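Local coordinates for Asp/Glu-specific dipeptidyl-peptidase (Flavobacterium psychrophilum, PDB 5JXF), which removes dipeptides from the N-terminus of oligopeptides as a serine protease, strictly requiring an aspartate or glutamate as the second residue, at residues 75-80 and 265-270; 88-93 and 671-676; 225-230 and 621-626; 232-237 and 610-615. One frame throughout, in Å; residues are numbered along the deposited sequence.

Interaction 1: 75-80 and 265-270; sequences KDAVPH and HFLPVS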
loop_
_atom_site.group_PDB
_atom_site.type_symbol
_atom_site.label_atom_id
_atom_site.label_comp_id
_atom_site.label_asym_id
_atom_site.label_seq_id
_atom_site.Cartn_x
_atom_site.Cartn_y
_atom_site.Cartn_z
ATOM N N LYS A 75 -2.888 10.977 -37.861
ATOM C CA LYS A 75 -4.275 10.540 -37.673
ATOM C C LYS A 75 -4.583 9.277 -38.476
ATOM O O LYS A 75 -5.400 8.455 -38.055
ATOM C CB LYS A 75 -5.270 11.655 -38.046
ATOM C CG LYS A 75 -5.483 11.851 -39.538
ATOM C CD LYS A 75 -6.831 12.492 -39.819
ATOM C CE LYS A 75 -6.972 12.869 -41.285
ATOM N NZ LYS A 75 -7.202 11.683 -42.154
ATOM N N ASP A 76 -3.918 9.134 -39.622
ATOM C CA ASP A 76 -4.040 7.941 -40.463
ATOM C C ASP A 76 -3.530 6.663 -39.814
ATOM O O ASP A 76 -3.846 5.565 -40.258
ATOM C CB ASP A 76 -3.305 8.165 -41.783
ATOM C CG ASP A 76 -3.957 9.269 -42.619
ATOM O OD1 ASP A 76 -5.208 9.318 -42.645
ATOM O OD2 ASP A 76 -3.231 10.104 -43.191
ATOM N N ALA A 77 -2.750 6.805 -38.750
ATOM C CA ALA A 77 -2.211 5.641 -38.072
ATOM C C ALA A 77 -2.948 5.347 -36.748
ATOM O O ALA A 77 -2.583 4.406 -36.025
ATOM C CB ALA A 77 -0.715 5.834 -37.829
ATOM N N VAL A 78 -3.971 6.140 -36.429
ATOM C CA VAL A 78 -4.692 5.964 -35.159
ATOM C C VAL A 78 -6.211 5.779 -35.321
ATOM O O VAL A 78 -6.993 6.725 -35.202
ATOM C CB VAL A 78 -4.424 7.146 -34.212
ATOM C CG1 VAL A 78 -4.988 6.857 -32.831
ATOM C CG2 VAL A 78 -2.902 7.387 -34.097
ATOM N N PRO A 79 -6.632 4.537 -35.576
ATOM C CA PRO A 79 -8.073 4.317 -35.718
ATOM C C PRO A 79 -8.796 4.017 -34.391
ATOM O O PRO A 79 -8.195 3.575 -33.386
ATOM C CB PRO A 79 -8.144 3.110 -36.653
ATOM C CG PRO A 79 -6.870 2.329 -36.338
ATOM C CD PRO A 79 -5.830 3.366 -35.989
ATOM N N HIS A 80 -10.095 4.281 -34.420
ATOM C CA HIS A 80 -11.038 3.922 -33.373
ATOM C C HIS A 80 -11.174 2.409 -33.352
ATOM O O HIS A 80 -11.464 1.808 -34.385
ATOM C CB HIS A 80 -12.398 4.570 -33.658
ATOM C CG HIS A 80 -13.170 4.990 -32.463
ATOM N ND1 HIS A 80 -12.971 4.446 -31.199
ATOM C CD2 HIS A 80 -14.175 5.879 -32.313
ATOM C CE1 HIS A 80 -13.792 5.005 -30.347
ATOM N NE2 HIS A 80 -14.549 5.878 -30.999
ATOM N N HIS A 265 -0.348 5.658 -43.334
ATOM C CA HIS A 265 0.761 5.970 -42.444
ATOM C C HIS A 265 0.795 4.935 -41.324
ATOM O O HIS A 265 -0.244 4.433 -40.894
ATOM C CB HIS A 265 0.627 7.384 -41.849
ATOM C CG HIS A 265 1.787 7.798 -40.990
ATOM N ND1 HIS A 265 3.015 8.138 -41.510
ATOM C CD2 HIS A 265 1.900 7.934 -39.646
ATOM C CE1 HIS A 265 3.840 8.455 -40.525
ATOM N NE2 HIS A 265 3.186 8.347 -39.386
ATOM N N PHE A 266 1.985 4.603 -40.857
ATOM C CA PHE A 266 2.088 3.696 -39.738
ATOM C C PHE A 266 3.199 4.217 -38.857
ATOM O O PHE A 266 4.055 4.948 -39.333
ATOM C CB PHE A 266 2.345 2.256 -40.193
ATOM C CG PHE A 266 3.702 2.027 -40.782
ATOM C CD1 PHE A 266 3.957 2.316 -42.119
ATOM C CD2 PHE A 266 4.726 1.502 -40.000
ATOM C CE1 PHE A 266 5.205 2.091 -42.659
ATOM C CE2 PHE A 266 5.973 1.274 -40.533
ATOM C CZ PHE A 266 6.222 1.567 -41.861
ATOM N N LEU A 267 3.153 3.876 -37.570
ATOM C CA LEU A 267 4.076 4.452 -36.611
ATOM C C LEU A 267 5.311 3.599 -36.536
ATOM O O LEU A 267 5.221 2.389 -36.295
ATOM C CB LEU A 267 3.427 4.573 -35.219
ATOM C CG LEU A 267 2.101 5.331 -35.162
ATOM C CD1 LEU A 267 1.464 5.203 -33.784
ATOM C CD2 LEU A 267 2.319 6.774 -35.497
ATOM N N PRO A 268 6.477 4.210 -36.772
ATOM C CA PRO A 268 7.697 3.468 -36.451
ATOM C C PRO A 268 7.752 3.316 -34.919
ATOM O O PRO A 268 7.166 4.153 -34.226
ATOM C CB PRO A 268 8.818 4.370 -36.966
ATOM C CG PRO A 268 8.148 5.432 -37.800
ATOM C CD PRO A 268 6.766 5.572 -37.232
ATOM N N VAL A 269 8.410 2.264 -34.436
ATOM C CA VAL A 269 8.507 1.964 -33.021
ATOM C C VAL A 269 9.927 2.213 -32.534
ATOM O O VAL A 269 10.873 1.622 -33.044
ATOM C CB VAL A 269 8.126 0.496 -32.718
ATOM C CG1 VAL A 269 8.290 0.217 -31.243
ATOM C CG2 VAL A 269 6.699 0.206 -33.173
ATOM N N SER A 270 10.066 3.093 -31.551
ATOM C CA SER A 270 11.372 3.424 -30.985
ATOM C C SER A 270 11.967 2.321 -30.090
ATOM O O SER A 270 11.234 1.642 -29.379
ATOM C CB SER A 270 11.270 4.714 -30.179
ATOM O OG SER A 270 12.480 4.954 -29.485
#

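Interaction 2: 88-93 and 671-676; sequences EVISPK and GNLIGL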
loop_
_atom_site.group_PDB
_atom_site.type_symbol
_atom_site.label_atom_id
_atom_site.label_comp_id
_atom_site.label_asym_id
_atom_site.label_seq_id
_atom_site.Cartn_x
_atom_site.Cartn_y
_atom_site.Cartn_z
ATOM N N GLU A 88 -3.486 1.579 -32.851
ATOM C CA GLU A 88 -2.557 2.306 -33.701
ATOM C C GLU A 88 -1.908 1.369 -34.710
ATOM O O GLU A 88 -1.591 0.228 -34.398
ATOM C CB GLU A 88 -1.484 3.023 -32.889
ATOM C CG GLU A 88 -0.613 2.105 -32.060
ATOM C CD GLU A 88 -0.990 2.145 -30.594
ATOM O OE1 GLU A 88 -2.183 2.358 -30.305
ATOM O OE2 GLU A 88 -0.094 1.983 -29.742
ATOM N N VAL A 89 -1.763 1.846 -35.943
ATOM C CA VAL A 89 -1.128 1.054 -36.992
ATOM C C VAL A 89 0.392 1.070 -36.834
ATOM O O VAL A 89 0.994 2.142 -36.772
ATOM C CB VAL A 89 -1.493 1.576 -38.391
ATOM C CG1 VAL A 89 -1.085 0.549 -39.418
ATOM C CG2 VAL A 89 -3.015 1.888 -38.478
ATOM N N ILE A 90 1.020 -0.103 -36.782
ATOM C CA ILE A 90 2.465 -0.136 -36.539
ATOM C C ILE A 90 3.195 -0.917 -37.627
ATOM O O ILE A 90 4.345 -1.311 -37.482
ATOM C CB ILE A 90 2.783 -0.709 -35.135
ATOM C CG1 ILE A 90 2.178 -2.090 -34.923
ATOM C CG2 ILE A 90 2.249 0.205 -34.069
ATOM C CD1 ILE A 90 2.882 -2.867 -33.781
ATOM N N SER A 91 2.525 -1.087 -38.759
ATOM C CA SER A 91 3.113 -1.775 -39.901
ATOM C C SER A 91 2.447 -1.422 -41.204
ATOM O O SER A 91 1.269 -1.088 -41.213
ATOM C CB SER A 91 3.050 -3.292 -39.671
ATOM O OG SER A 91 2.249 -3.858 -40.708
ATOM N N PRO A 92 3.202 -1.491 -42.315
ATOM C CA PRO A 92 2.482 -1.200 -43.565
ATOM C C PRO A 92 1.581 -2.331 -44.065
ATOM O O PRO A 92 1.147 -2.252 -45.210
ATOM C CB PRO A 92 3.608 -0.926 -44.573
ATOM C CG PRO A 92 4.843 -1.739 -44.003
ATOM C CD PRO A 92 4.667 -1.572 -42.490
ATOM N N LYS A 93 1.298 -3.352 -43.257
ATOM C CA LYS A 93 0.356 -4.384 -43.708
ATOM C C LYS A 93 -0.831 -4.557 -42.745
ATOM O O LYS A 93 -1.380 -5.654 -42.607
ATOM C CB LYS A 93 1.093 -5.710 -43.929
ATOM C CG LYS A 93 1.973 -5.682 -45.185
ATOM C CD LYS A 93 2.412 -7.061 -45.654
ATOM C CE LYS A 93 3.413 -7.664 -44.693
ATOM N NZ LYS A 93 4.082 -8.862 -45.289
ATOM N N GLY A 671 7.504 11.728 -33.419
ATOM C CA GLY A 671 6.350 10.977 -33.888
ATOM C C GLY A 671 6.524 9.468 -33.912
ATOM O O GLY A 671 5.719 8.750 -34.517
ATOM N N ASN A 672 7.569 8.990 -33.237
ATOM C CA ASN A 672 7.800 7.565 -33.023
ATOM C C ASN A 672 7.050 7.017 -31.825
ATOM O O ASN A 672 6.968 7.671 -30.783
ATOM C CB ASN A 672 9.302 7.296 -32.836
ATOM C CG ASN A 672 10.139 7.922 -33.933
ATOM O OD1 ASN A 672 10.124 7.465 -35.076
ATOM N ND2 ASN A 672 10.853 8.989 -33.599
ATOM N N LEU A 673 6.526 5.805 -31.970
ATOM C CA LEU A 673 5.829 5.136 -30.885
ATOM C C LEU A 673 6.784 4.762 -29.757
ATOM O O LEU A 673 7.724 4.008 -29.982
ATOM C CB LEU A 673 5.133 3.874 -31.378
ATOM C CG LEU A 673 4.180 3.289 -30.330
ATOM C CD1 LEU A 673 3.076 4.292 -30.066
ATOM C CD2 LEU A 673 3.615 1.934 -30.753
ATOM N N ILE A 674 6.520 5.263 -28.551
ATOM C CA ILE A 674 7.339 4.943 -27.371
ATOM C C ILE A 674 6.544 4.286 -26.225
ATOM O O ILE A 674 7.121 3.639 -25.340
ATOM C CB ILE A 674 8.014 6.194 -26.804
ATOM C CG1 ILE A 674 7.022 7.361 -26.768
ATOM C CG2 ILE A 674 9.249 6.536 -27.595
ATOM C CD1 ILE A 674 7.501 8.556 -25.941
ATOM N N GLY A 675 5.229 4.462 -26.231
ATOM C CA GLY A 675 4.376 3.885 -25.210
ATOM C C GLY A 675 2.997 3.512 -25.721
ATOM O O GLY A 675 2.553 3.957 -26.799
ATOM N N LEU A 676 2.324 2.672 -24.949
ATOM C CA LEU A 676 0.940 2.290 -25.221
ATOM C C LEU A 676 0.071 2.598 -24.008
ATOM O O LEU A 676 0.214 1.947 -22.971
ATOM C CB LEU A 676 0.890 0.813 -25.581
ATOM C CG LEU A 676 -0.440 0.085 -25.657
ATOM C CD1 LEU A 676 -1.300 0.620 -26.799
ATOM C CD2 LEU A 676 -0.139 -1.377 -25.841
#

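Interaction 3: 225-230 and 621-626; sequences DTDNWV and YEFDVP. With ARG (arginine), chain E; ASP (aspartic acid), chain F.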
loop_
_atom_site.group_PDB
_atom_site.type_symbol
_atom_site.label_atom_id
_atom_site.label_comp_id
_atom_site.label_asym_id
_atom_site.label_seq_id
_atom_site.Cartn_x
_atom_site.Cartn_y
_atom_site.Cartn_z
ATOM N N ASP A 225 -7.354 -6.761 -10.429
ATOM C CA ASP A 225 -8.062 -5.672 -9.791
ATOM C C ASP A 225 -7.284 -5.014 -8.651
ATOM O O ASP A 225 -7.523 -3.847 -8.331
ATOM C CB ASP A 225 -9.416 -6.167 -9.309
ATOM C CG ASP A 225 -10.298 -6.629 -10.460
ATOM O OD1 ASP A 225 -9.882 -6.481 -11.639
ATOM O OD2 ASP A 225 -11.408 -7.134 -10.190
ATOM N N THR A 226 -6.341 -5.730 -8.046
ATOM C CA THR A 226 -5.509 -5.103 -7.023
ATOM C C THR A 226 -4.733 -3.925 -7.608
ATOM O O THR A 226 -4.776 -2.824 -7.069
ATOM C CB THR A 226 -4.525 -6.115 -6.390
ATOM O OG1 THR A 226 -5.283 -7.146 -5.748
ATOM C CG2 THR A 226 -3.627 -5.425 -5.366
ATOM N N ASP A 227 -4.076 -4.150 -8.743
ATOM C CA ASP A 227 -3.284 -3.118 -9.405
ATOM C C ASP A 227 -4.044 -2.210 -10.402
ATOM O O ASP A 227 -3.464 -1.273 -10.950
ATOM C CB ASP A 227 -2.115 -3.780 -10.139
ATOM C CG ASP A 227 -0.979 -4.169 -9.188
ATOM O OD1 ASP A 227 -1.219 -4.122 -7.974
ATOM O OD2 ASP A 227 0.127 -4.529 -9.653
ATOM N N ASN A 228 -5.312 -2.493 -10.662
ATOM C CA ASN A 228 -6.101 -1.628 -11.559
ATOM C C ASN A 228 -6.174 -0.205 -11.009
ATOM O O ASN A 228 -6.372 -0.013 -9.807
ATOM C CB ASN A 228 -7.503 -2.186 -11.738
ATOM C CG ASN A 228 -8.234 -1.574 -12.948
ATOM O OD1 ASN A 228 -7.609 -1.122 -13.919
ATOM N ND2 ASN A 228 -9.551 -1.552 -12.879
ATOM N N TRP A 229 -5.995 0.781 -11.890
ATOM C CA TRP A 229 -5.932 2.210 -11.518
ATOM C C TRP A 229 -4.773 2.551 -10.564
ATOM O O TRP A 229 -4.818 3.572 -9.904
ATOM C CB TRP A 229 -7.236 2.697 -10.871
ATOM C CG TRP A 229 -8.459 2.425 -11.664
ATOM C CD1 TRP A 229 -9.352 1.415 -11.468
ATOM C CD2 TRP A 229 -8.940 3.176 -12.781
ATOM N NE1 TRP A 229 -10.360 1.487 -12.393
ATOM C CE2 TRP A 229 -10.136 2.563 -13.210
ATOM C CE3 TRP A 229 -8.480 4.313 -13.455
ATOM C CZ2 TRP A 229 -10.873 3.036 -14.307
ATOM C CZ3 TRP A 229 -9.224 4.793 -14.544
ATOM C CH2 TRP A 229 -10.408 4.154 -14.952
ATOM N N VAL A 230 -3.742 1.720 -10.510
ATOM C CA VAL A 230 -2.668 1.907 -9.529
ATOM C C VAL A 230 -1.284 2.052 -10.172
ATOM O O VAL A 230 -0.933 1.298 -11.075
ATOM C CB VAL A 230 -2.620 0.728 -8.529
ATOM C CG1 VAL A 230 -1.294 0.713 -7.788
ATOM C CG2 VAL A 230 -3.790 0.798 -7.534
ATOM N N TYR A 621 -3.958 -16.036 -7.956
ATOM C CA TYR A 621 -5.008 -15.613 -8.889
ATOM C C TYR A 621 -4.577 -14.402 -9.734
ATOM O O TYR A 621 -4.710 -14.407 -10.962
ATOM C CB TYR A 621 -6.286 -15.290 -8.103
ATOM C CG TYR A 621 -7.551 -15.180 -8.932
ATOM C CD1 TYR A 621 -8.162 -16.310 -9.462
ATOM C CD2 TYR A 621 -8.129 -13.944 -9.186
ATOM C CE1 TYR A 621 -9.322 -16.215 -10.221
ATOM C CE2 TYR A 621 -9.285 -13.835 -9.939
ATOM C CZ TYR A 621 -9.877 -14.969 -10.455
ATOM O OH TYR A 621 -11.024 -14.849 -11.205
ATOM N N GLU A 622 -4.024 -13.391 -9.067
ATOM C CA GLU A 622 -3.654 -12.132 -9.708
ATOM C C GLU A 622 -2.158 -11.991 -10.006
ATOM O O GLU A 622 -1.779 -11.560 -11.091
ATOM C CB GLU A 622 -4.104 -10.955 -8.837
ATOM C CG GLU A 622 -5.574 -11.007 -8.405
ATOM C CD GLU A 622 -5.947 -9.885 -7.436
ATOM O OE1 GLU A 622 -5.030 -9.283 -6.837
ATOM O OE2 GLU A 622 -7.157 -9.601 -7.279
ATOM N N PHE A 623 -1.298 -12.343 -9.054
ATOM C CA PHE A 623 0.119 -12.022 -9.214
ATOM C C PHE A 623 1.020 -13.213 -9.527
ATOM O O PHE A 623 2.234 -13.125 -9.330
ATOM C CB PHE A 623 0.661 -11.333 -7.957
ATOM C CG PHE A 623 0.015 -10.013 -7.651
ATOM C CD1 PHE A 623 0.472 -8.842 -8.243
ATOM C CD2 PHE A 623 -1.041 -9.936 -6.760
ATOM C CE1 PHE A 623 -0.117 -7.608 -7.952
ATOM C CE2 PHE A 623 -1.637 -8.707 -6.460
ATOM C CZ PHE A 623 -1.169 -7.540 -7.069
ATOM N N ASP A 624 0.459 -14.315 -10.011
ATOM C CA ASP A 624 1.304 -15.390 -10.539
ATOM C C ASP A 624 2.010 -14.891 -11.809
ATOM O O ASP A 624 1.511 -13.994 -12.482
ATOM C CB ASP A 624 0.471 -16.644 -10.820
ATOM C CG ASP A 624 1.317 -17.866 -11.128
ATOM O OD1 ASP A 624 2.557 -17.823 -10.950
ATOM O OD2 ASP A 624 0.726 -18.890 -11.528
ATOM N N VAL A 625 3.184 -15.443 -12.104
ATOM C CA VAL A 625 3.946 -15.081 -13.301
ATOM C C VAL A 625 4.146 -16.330 -14.145
ATOM O O VAL A 625 4.350 -17.402 -13.597
ATOM C CB VAL A 625 5.328 -14.458 -12.952
ATOM C CG1 VAL A 625 6.127 -14.161 -14.215
ATOM C CG2 VAL A 625 5.161 -13.190 -12.139
ATOM N N PRO A 626 4.038 -16.210 -15.480
ATOM C CA PRO A 626 4.349 -17.362 -16.331
ATOM C C PRO A 626 5.778 -17.858 -16.140
ATOM O O PRO A 626 6.658 -17.095 -15.717
ATOM C CB PRO A 626 4.154 -16.817 -17.744
ATOM C CG PRO A 626 3.168 -15.736 -17.590
ATOM C CD PRO A 626 3.465 -15.098 -16.259
HETATM N N ARG E . -8.317 0.498 -15.706
HETATM C CA ARG E . -8.260 0.250 -17.140
HETATM C C ARG E . -9.166 1.265 -17.845
HETATM O O ARG E . -10.351 1.351 -17.540
HETATM C CB ARG E . -8.679 -1.191 -17.461
HETATM C CG ARG E . -7.734 -2.266 -16.903
HETATM C CD ARG E . -8.259 -3.678 -17.175
HETATM N NE ARG E . -9.581 -3.886 -16.591
HETATM C CZ ARG E . -9.794 -4.380 -15.368
HETATM N NH1 ARG E . -8.767 -4.733 -14.595
HETATM N NH2 ARG E . -11.039 -4.532 -14.916
HETATM N N ASP F . -8.603 2.051 -18.758
HETATM C CA ASP F . -9.351 3.122 -19.427
HETATM C C ASP F . -9.937 2.737 -20.773
HETATM O O ASP F . -9.867 3.508 -21.736
HETATM C CB ASP F . -8.463 4.368 -19.591
HETATM C CG ASP F . -8.467 5.268 -18.361
HETATM O OD1 ASP F . -9.422 5.189 -17.569
HETATM O OD2 ASP F . -7.522 6.070 -18.191
#

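Interaction 4: 232-237 and 610-615; sequences PRHTGD and DGAIEK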
loop_
_atom_site.group_PDB
_atom_site.type_symbol
_atom_site.label_atom_id
_atom_site.label_comp_id
_atom_site.label_asym_id
_atom_site.label_seq_id
_atom_site.Cartn_x
_atom_site.Cartn_y
_atom_site.Cartn_z
ATOM N N PRO A 232 2.830 2.331 -8.695
ATOM C CA PRO A 232 3.570 1.631 -9.754
ATOM C C PRO A 232 2.800 0.452 -10.344
ATOM O O PRO A 232 2.014 -0.216 -9.667
ATOM C CB PRO A 232 4.832 1.152 -9.041
ATOM C CG PRO A 232 5.006 2.123 -7.909
ATOM C CD PRO A 232 3.625 2.421 -7.451
ATOM N N ARG A 233 3.001 0.238 -11.636
ATOM C CA ARG A 233 2.309 -0.813 -12.355
ATOM C C ARG A 233 3.322 -1.558 -13.206
ATOM O O ARG A 233 4.221 -0.953 -13.793
ATOM C CB ARG A 233 1.187 -0.236 -13.245
ATOM C CG ARG A 233 0.477 -1.280 -14.119
ATOM C CD ARG A 233 -0.783 -1.817 -13.425
ATOM N NE ARG A 233 -1.666 -0.693 -13.301
ATOM C CZ ARG A 233 -2.861 -0.576 -13.847
ATOM N NH1 ARG A 233 -3.425 -1.560 -14.532
ATOM N NH2 ARG A 233 -3.501 0.542 -13.638
ATOM N N HIS A 234 3.158 -2.871 -13.297
ATOM C CA HIS A 234 4.080 -3.694 -14.053
ATOM C C HIS A 234 3.341 -4.616 -15.010
ATOM O O HIS A 234 3.709 -5.784 -15.148
ATOM C CB HIS A 234 4.956 -4.506 -13.089
ATOM C CG HIS A 234 5.593 -3.672 -12.025
ATOM N ND1 HIS A 234 4.875 -3.111 -10.998
ATOM C CD2 HIS A 234 6.877 -3.280 -11.848
ATOM C CE1 HIS A 234 5.688 -2.417 -10.219
ATOM N NE2 HIS A 234 6.909 -2.504 -10.712
ATOM N N THR A 235 2.331 -4.066 -15.695
ATOM C CA THR A 235 1.431 -4.828 -16.569
ATOM C C THR A 235 1.727 -4.665 -18.058
ATOM O O THR A 235 1.743 -3.544 -18.574
ATOM C CB THR A 235 -0.031 -4.409 -16.340
ATOM O OG1 THR A 235 -0.353 -4.495 -14.943
ATOM C CG2 THR A 235 -0.970 -5.294 -17.143
ATOM N N GLY A 236 1.943 -5.779 -18.757
ATOM C CA GLY A 236 2.133 -5.743 -20.200
ATOM C C GLY A 236 0.799 -5.720 -20.930
ATOM O O GLY A 236 0.419 -6.684 -21.589
ATOM N N ASP A 237 0.093 -4.607 -20.816
ATOM C CA ASP A 237 -1.301 -4.559 -21.224
ATOM C C ASP A 237 -1.413 -4.301 -22.729
ATOM O O ASP A 237 -1.585 -3.159 -23.124
ATOM C CB ASP A 237 -2.035 -3.468 -20.437
ATOM C CG ASP A 237 -3.572 -3.579 -20.542
ATOM O OD1 ASP A 237 -4.078 -4.307 -21.423
ATOM O OD2 ASP A 237 -4.276 -2.913 -19.755
ATOM N N ASP A 610 11.937 -6.253 -12.593
ATOM C CA ASP A 610 12.268 -6.761 -11.258
ATOM C C ASP A 610 11.198 -6.271 -10.272
ATOM O O ASP A 610 10.944 -6.896 -9.246
ATOM C CB ASP A 610 13.710 -6.373 -10.849
ATOM C CG ASP A 610 13.883 -4.896 -10.554
ATOM O OD1 ASP A 610 13.018 -4.085 -10.943
ATOM O OD2 ASP A 610 14.906 -4.544 -9.925
ATOM N N GLY A 611 10.527 -5.180 -10.622
ATOM C CA GLY A 611 9.382 -4.709 -9.863
ATOM C C GLY A 611 8.198 -5.650 -9.968
ATOM O O GLY A 611 7.413 -5.811 -9.035
ATOM N N ALA A 612 8.067 -6.291 -11.114
ATOM C CA ALA A 612 7.039 -7.307 -11.297
ATOM C C ALA A 612 7.385 -8.531 -10.454
ATOM O O ALA A 612 6.511 -9.164 -9.857
ATOM C CB ALA A 612 6.919 -7.685 -12.771
ATOM N N ILE A 613 8.669 -8.863 -10.424
ATOM C CA ILE A 613 9.151 -9.982 -9.622
ATOM C C ILE A 613 8.897 -9.746 -8.131
ATOM O O ILE A 613 8.497 -10.664 -7.424
ATOM C CB ILE A 613 10.656 -10.237 -9.876
ATOM C CG1 ILE A 613 10.891 -10.580 -11.349
ATOM C CG2 ILE A 613 11.219 -11.330 -8.934
ATOM C CD1 ILE A 613 10.018 -11.706 -11.888
ATOM N N GLU A 614 9.108 -8.520 -7.658
ATOM C CA GLU A 614 8.816 -8.175 -6.262
ATOM C C GLU A 614 7.362 -8.503 -5.899
ATOM O O GLU A 614 7.068 -8.893 -4.775
ATOM C CB GLU A 614 9.080 -6.687 -5.995
ATOM C CG GLU A 614 10.544 -6.253 -5.990
ATOM C CD GLU A 614 10.704 -4.741 -5.795
ATOM O OE1 GLU A 614 9.747 -3.991 -6.098
ATOM O OE2 GLU A 614 11.784 -4.301 -5.336
ATOM N N LYS A 615 6.454 -8.355 -6.864
ATOM C CA LYS A 615 5.026 -8.601 -6.642
ATOM C C LYS A 615 4.625 -10.069 -6.866
ATOM O O LYS A 615 3.492 -10.461 -6.580
ATOM C CB LYS A 615 4.185 -7.692 -7.560
ATOM C CG LYS A 615 4.320 -6.195 -7.291
ATOM C CD LYS A 615 3.407 -5.392 -8.230
ATOM C CE LYS A 615 3.523 -3.889 -8.004
ATOM N NZ LYS A 615 2.732 -3.119 -9.002
#

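Interaction 1: 75-80 and 265-270
The imidazole of H265 meets A77 at its edge: the A77 methyl lies near the ring plane, with CB 3.8 Å from H265 CD2. That same methyl also sits 3.4 Å from the backbone O of H265, so a single CB touches both the ring and the main chain of one residue. A trans first torsion at H265 (chi1 -176°) swings the ring so that its CD2 edge faces the A77 methyl. The F266 ring points away from 75-80 and packs on P92. The D76 carboxylate is held within its own segment, OD1 receiving K75 NZ at 3.1 Å on the syn side, 33° out of the carboxylate plane, as a salt bridge. D76 meets the opposite segment through its CB instead, 4.0 Å from H265 CB. In the chymotrypsin-like double barrel expected of the S46 family, 265-270 runs from a loop into strand 269-270, while the other segment is a loop that enters its strand at H80. Backbone hydrogen bonds of V89 with both A77 and L267 tie the two segments to strand 85-89. No hydrogen bond joins the segments directly; A77 CB also packs against the branch point of L267, 3.9 Å from CG, while L267 also rests on P665.

Interaction 2: 88-93 and 671-676
Between the two β-barrels of what is, as expected of an S46 peptidase, a chymotrypsin-like core, E88 of strand 85-89 meets L673 and L676 of strand 673-680. The carboxylate does the touching: E88 OE2 lies 3.5 Å from L676 CD1 and 3.8 Å from L673 CD2; the E88 side chain crosses that of L673 at about a right angle. Two torsions take it there. CG stands between the backbone N and the carbonyl carbon (chi1 61°), and the chain then bends at chi2 (-104°). I674 and G675 form a classic β bulge against strand 665-667, in the stretch that separates L673 from L676, and both leucines reach the same carboxylate oxygen. E88 OE2 is buried with no polar partner in the model, so its methyl surroundings may favour a protonated carboxyl group. Replacing E88 by an alanine would remove this group and is likely to open a gap beside the methyls of L673 and L676. A second, purely apolar touch is I90 CG2 to L673 CD2 at 4.0 Å, the side chains crossing at a slant. Further on, S91 OG accepts from K93 N at 2.8 Å, an ST turn that folds the chain beyond the strand. P665 covers E88 and L673, and L97 of strand 95-98 packs on both leucines.

Interaction 3: 225-230 and 621-626
T226 and E622 approach at about a right angle, and the threonine hydroxyl donates to the glutamate: T226 OG1 to E622 OE1 is 2.4 Å, so short that the exact length is doubtful. With chi2 at 175°, the E622 chain runs straight beyond CG and delivers its carboxylate to the hydroxyl. The neighbouring ring of F623 presents its edge instead. T226 CG2 lies near the ring plane, 3.7 Å from F623 CZ, and the D227 carboxylate meets the same rim, with OD2 3.5 Å from F623 CE1 and the two planes 70° apart. The stronger partner of D227 OD2 is K615, in a salt bridge. Beyond helix 224-227, a type II turn from D227 to V230 brings N228 and W229 to the bound dipeptide. N228 OD1 accepts from the amino N of the bound arginine at 2.5 Å, a short distance, while W229 offers that nitrogen a ring face, with N 3.7 Å above the plane and over its centre. W229 CH2 also comes within 3.0 Å of OD1 of the bound aspartic acid, obliquely to the ring. With W229 replaced by an alanine, the amino group would probably lose its aromatic floor and N343 O the NE1 donor. D679 and N343 add further hydrogen bonds to the arginine. A side-chain carbonyl oxygen and a π face at one amino group, with acidic D679 also bonded to the arginine, are consistent with recognition of a positively charged peptide N-terminus, as a dipeptidyl-peptidase needs.

Interaction 4: 232-237 and 610-615
K615 is fully extended beyond CG (chi2 to chi4 all within 5° of 180°), and H234 has CG anti to its carbonyl carbon (chi1 -51°), the extended chain reaching far enough for NZ to arrive at the ND1 edge of the imidazole, where the two side chains cross at about a right angle. K615 NZ donates to H234 ND1 at 2.9 Å, 15° out of the ring plane. Besides its salt bridge to D227, it also donates to P232 O at 3.1 Å, well above the carbonyl plane. Because ND1 accepts, the ring proton probably sits on NE2, which is hydrogen-bonded to D599 of the second subunit. One face of the imidazole lies on the helix backbone, with G611 C 3.2 Å above its plane. A β-carbon at G611 would fall 2.3 Å from H234 NE2, so the close approach of the ring depends on there being no side chain. Beside it, A612 CB meets H234 CB at 3.7 Å. Helix 609-615 packs through G611, A612 and K615 against the loop that runs on to the predicted charge-relay residue D237 and strand 239-245. Strand 601-608 lies against this loop through Y603 and T607, F222 covers A612 and K615, and helix 627-635 touches the helix through Y633.

The four contacts form two touching pairs. Interactions 1 and 2 have centres 5 Å apart and are joined by backbone hydrogen bonds: A77 O is 2.7 Å from V89 N, and P268 O is 2.9 Å from L673 N, both probable. Interactions 3 and 4, with centres about 9 Å apart, are joined by the salt bridge of D227 OD2 to K615 NZ, 3.0 Å. Between the pairs, L676 CD2 packs 3.6 Å from D237 O, so interaction 2 reaches interaction 4 next to the probable charge-relay triad of H101, D237 and S662. Segment 225-230 of interaction 3 touches the dipeptide directly, whereas in interaction 4 the R233 side chain stays about 5 Å from the bound arginine.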